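Local coordinates for protection of telomeres protein poz1 (Schizosaccharomyces pombe, PDB 5WE0) that binds telomeric DNA and negatively regulates telomerase and telomere length, at residues E15-K20 and S32-C37. Numbering follows the deposited sequence.
Sequences ETFFIK and SIVNAC
With CG of both Phe17 (chi1 -76°) and Phe18 turned opposite the carbonyl carbon, the two rings leave the last turn of helix 2-18 for helix 31-43, where Ile33 and Val34 receive them. In Ile33, CG1 lies opposite the backbone N (chi1 -176°), which places CG2 between N and the carbonyl carbon and close to the far end of the Phe17 ring: Phe17 CZ is 3.7 Å from Ile33 CG2 and 4.2 Å from Ile33 CG1. The two side chains cross at about a right angle. Val34 CG1 lies near the plane of the Phe18 ring, at the edge, 3.9 Å from both CE1 and CZ of Phe18, while Val34 CG2 is 4.1 Å from both Phe17 CB and Phe18 CE1. The closest CA atoms of the two segments, those of Phe17 and Val34, are 7.6 Å apart. Around Phe18, Tyr24 meets the ring edge-to-face and also touches Val34, Met56 and Ala59 of helix 54-64 pack on it, and aromatic side chains from the chain of another protein pack against Phe18 and Val34. Every contact across the pair is carbon to carbon, consistent with dispersion and water exclusion, the latter probably stronger at buried Phe18 and Val34 than at the more open Phe17-Ile33 pair.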
loop_
_atom_site.group_PDB
_atom_site.type_symbol
_atom_site.label_atom_id
_atom_site.label_comp_id
_atom_site.label_asym_id
_atom_site.label_seq_id
_atom_site.Cartn_x
_atom_site.Cartn_y
_atom_site.Cartn_z
ATOM N N GLU A 15 -16.177 2.803 -7.494
ATOM C CA GLU A 15 -15.540 1.972 -8.513
ATOM C C GLU A 15 -15.315 2.737 -9.803
ATOM O O GLU A 15 -14.238 2.647 -10.411
ATOM C CB GLU A 15 -16.416 0.769 -8.837
ATOM C CG GLU A 15 -16.386 -0.356 -7.861
ATOM C CD GLU A 15 -16.719 -1.689 -8.526
ATOM O OE1 GLU A 15 -16.462 -1.820 -9.747
ATOM O OE2 GLU A 15 -17.220 -2.599 -7.830
ATOM N N THR A 16 -16.324 3.494 -10.243
ATOM C CA THR A 16 -16.189 4.239 -11.488
ATOM C C THR A 16 -15.229 5.401 -11.351
ATOM O O THR A 16 -14.790 5.947 -12.369
ATOM C CB THR A 16 -17.557 4.723 -11.996
ATOM O OG1 THR A 16 -17.905 5.969 -11.369
ATOM C CG2 THR A 16 -18.649 3.664 -11.743
ATOM N N PHE A 17 -14.938 5.841 -10.127
ATOM C CA PHE A 17 -13.903 6.853 -9.974
ATOM C C PHE A 17 -12.535 6.226 -9.722
ATOM O O PHE A 17 -11.509 6.797 -10.117
ATOM C CB PHE A 17 -14.237 7.819 -8.818
ATOM C CG PHE A 17 -15.310 8.832 -9.148
ATOM C CD1 PHE A 17 -16.647 8.526 -8.971
ATOM C CD2 PHE A 17 -14.978 10.070 -9.672
ATOM C CE1 PHE A 17 -17.648 9.448 -9.285
ATOM C CE2 PHE A 17 -15.974 10.996 -9.998
ATOM C CZ PHE A 17 -17.310 10.680 -9.797
ATOM N N PHE A 18 -12.494 5.065 -9.078
ATOM C CA PHE A 18 -11.216 4.554 -8.579
ATOM C C PHE A 18 -10.496 3.645 -9.566
ATOM O O PHE A 18 -9.268 3.717 -9.681
ATOM C CB PHE A 18 -11.422 3.801 -7.255
ATOM C CG PHE A 18 -11.473 4.703 -6.056
ATOM C CD1 PHE A 18 -11.324 6.083 -6.208
ATOM C CD2 PHE A 18 -11.644 4.176 -4.775
ATOM C CE1 PHE A 18 -11.364 6.935 -5.101
ATOM C CE2 PHE A 18 -11.676 5.022 -3.655
ATOM C CZ PHE A 18 -11.535 6.401 -3.819
ATOM N N ILE A 19 -11.225 2.796 -10.284
ATOM C CA ILE A 19 -10.592 1.785 -11.124
ATOM C C ILE A 19 -10.019 2.452 -12.368
ATOM O O ILE A 19 -10.726 3.144 -13.107
ATOM C CB ILE A 19 -11.582 0.663 -11.467
ATOM C CG1 ILE A 19 -11.967 -0.065 -10.177
ATOM C CG2 ILE A 19 -10.962 -0.310 -12.441
ATOM C CD1 ILE A 19 -12.820 -1.289 -10.364
ATOM N N LYS A 20 -8.723 2.268 -12.583
ATOM C CA LYS A 20 -7.989 2.873 -13.679
ATOM C C LYS A 20 -7.226 1.812 -14.458
ATOM O O LYS A 20 -6.858 0.760 -13.919
ATOM C CB LYS A 20 -7.001 3.913 -13.153
ATOM C CG LYS A 20 -7.614 5.101 -12.421
ATOM C CD LYS A 20 -8.348 6.017 -13.399
ATOM C CE LYS A 20 -8.780 7.314 -12.704
ATOM N NZ LYS A 20 -9.530 8.248 -13.603
ATOM N N SER A 32 -14.721 16.401 -4.072
ATOM C CA SER A 32 -15.915 16.487 -3.233
ATOM C C SER A 32 -16.739 15.202 -3.285
ATOM O O SER A 32 -17.179 14.699 -2.241
ATOM C CB SER A 32 -16.756 17.701 -3.645
ATOM O OG SER A 32 -17.663 17.371 -4.691
ATOM N N ILE A 33 -16.942 14.632 -4.477
ATOM C CA ILE A 33 -17.742 13.403 -4.571
ATOM C C ILE A 33 -16.998 12.225 -3.930
ATOM O O ILE A 33 -17.561 11.482 -3.114
ATOM C CB ILE A 33 -18.132 13.133 -6.042
ATOM C CG1 ILE A 33 -19.058 11.917 -6.196
ATOM C CG2 ILE A 33 -16.910 13.013 -6.949
ATOM C CD1 ILE A 33 -20.411 12.053 -5.540
ATOM N N VAL A 34 -15.706 12.070 -4.239
ATOM C CA VAL A 34 -14.922 10.974 -3.655
ATOM C C VAL A 34 -14.920 11.064 -2.129
ATOM O O VAL A 34 -15.203 10.079 -1.429
ATOM C CB VAL A 34 -13.492 10.968 -4.239
ATOM C CG1 VAL A 34 -12.526 10.176 -3.356
ATOM C CG2 VAL A 34 -13.499 10.412 -5.684
ATOM N N ASN A 35 -14.614 12.252 -1.591
ATOM C CA ASN A 35 -14.566 12.446 -0.139
ATOM C C ASN A 35 -15.918 12.189 0.524
ATOM O O ASN A 35 -15.991 11.555 1.587
ATOM C CB ASN A 35 -14.075 13.859 0.185
ATOM C CG ASN A 35 -12.557 13.985 0.062
ATOM O OD1 ASN A 35 -11.811 13.189 0.625
ATOM N ND2 ASN A 35 -12.103 15.008 -0.646
ATOM N N ALA A 36 -16.998 12.713 -0.068
ATOM C CA ALA A 36 -18.334 12.467 0.468
ATOM C C ALA A 36 -18.663 10.975 0.471
ATOM O O ALA A 36 -19.318 10.484 1.397
ATOM C CB ALA A 36 -19.372 13.261 -0.333
ATOM N N CYS A 37 -18.256 10.246 -0.578
ATOM C CA CYS A 37 -18.461 8.792 -0.612
ATOM C C CYS A 37 -17.668 8.084 0.482
ATOM O O CYS A 37 -18.208 7.236 1.202
ATOM C CB CYS A 37 -18.071 8.230 -1.979
ATOM S SG CYS A 37 -19.209 8.623 -3.341
#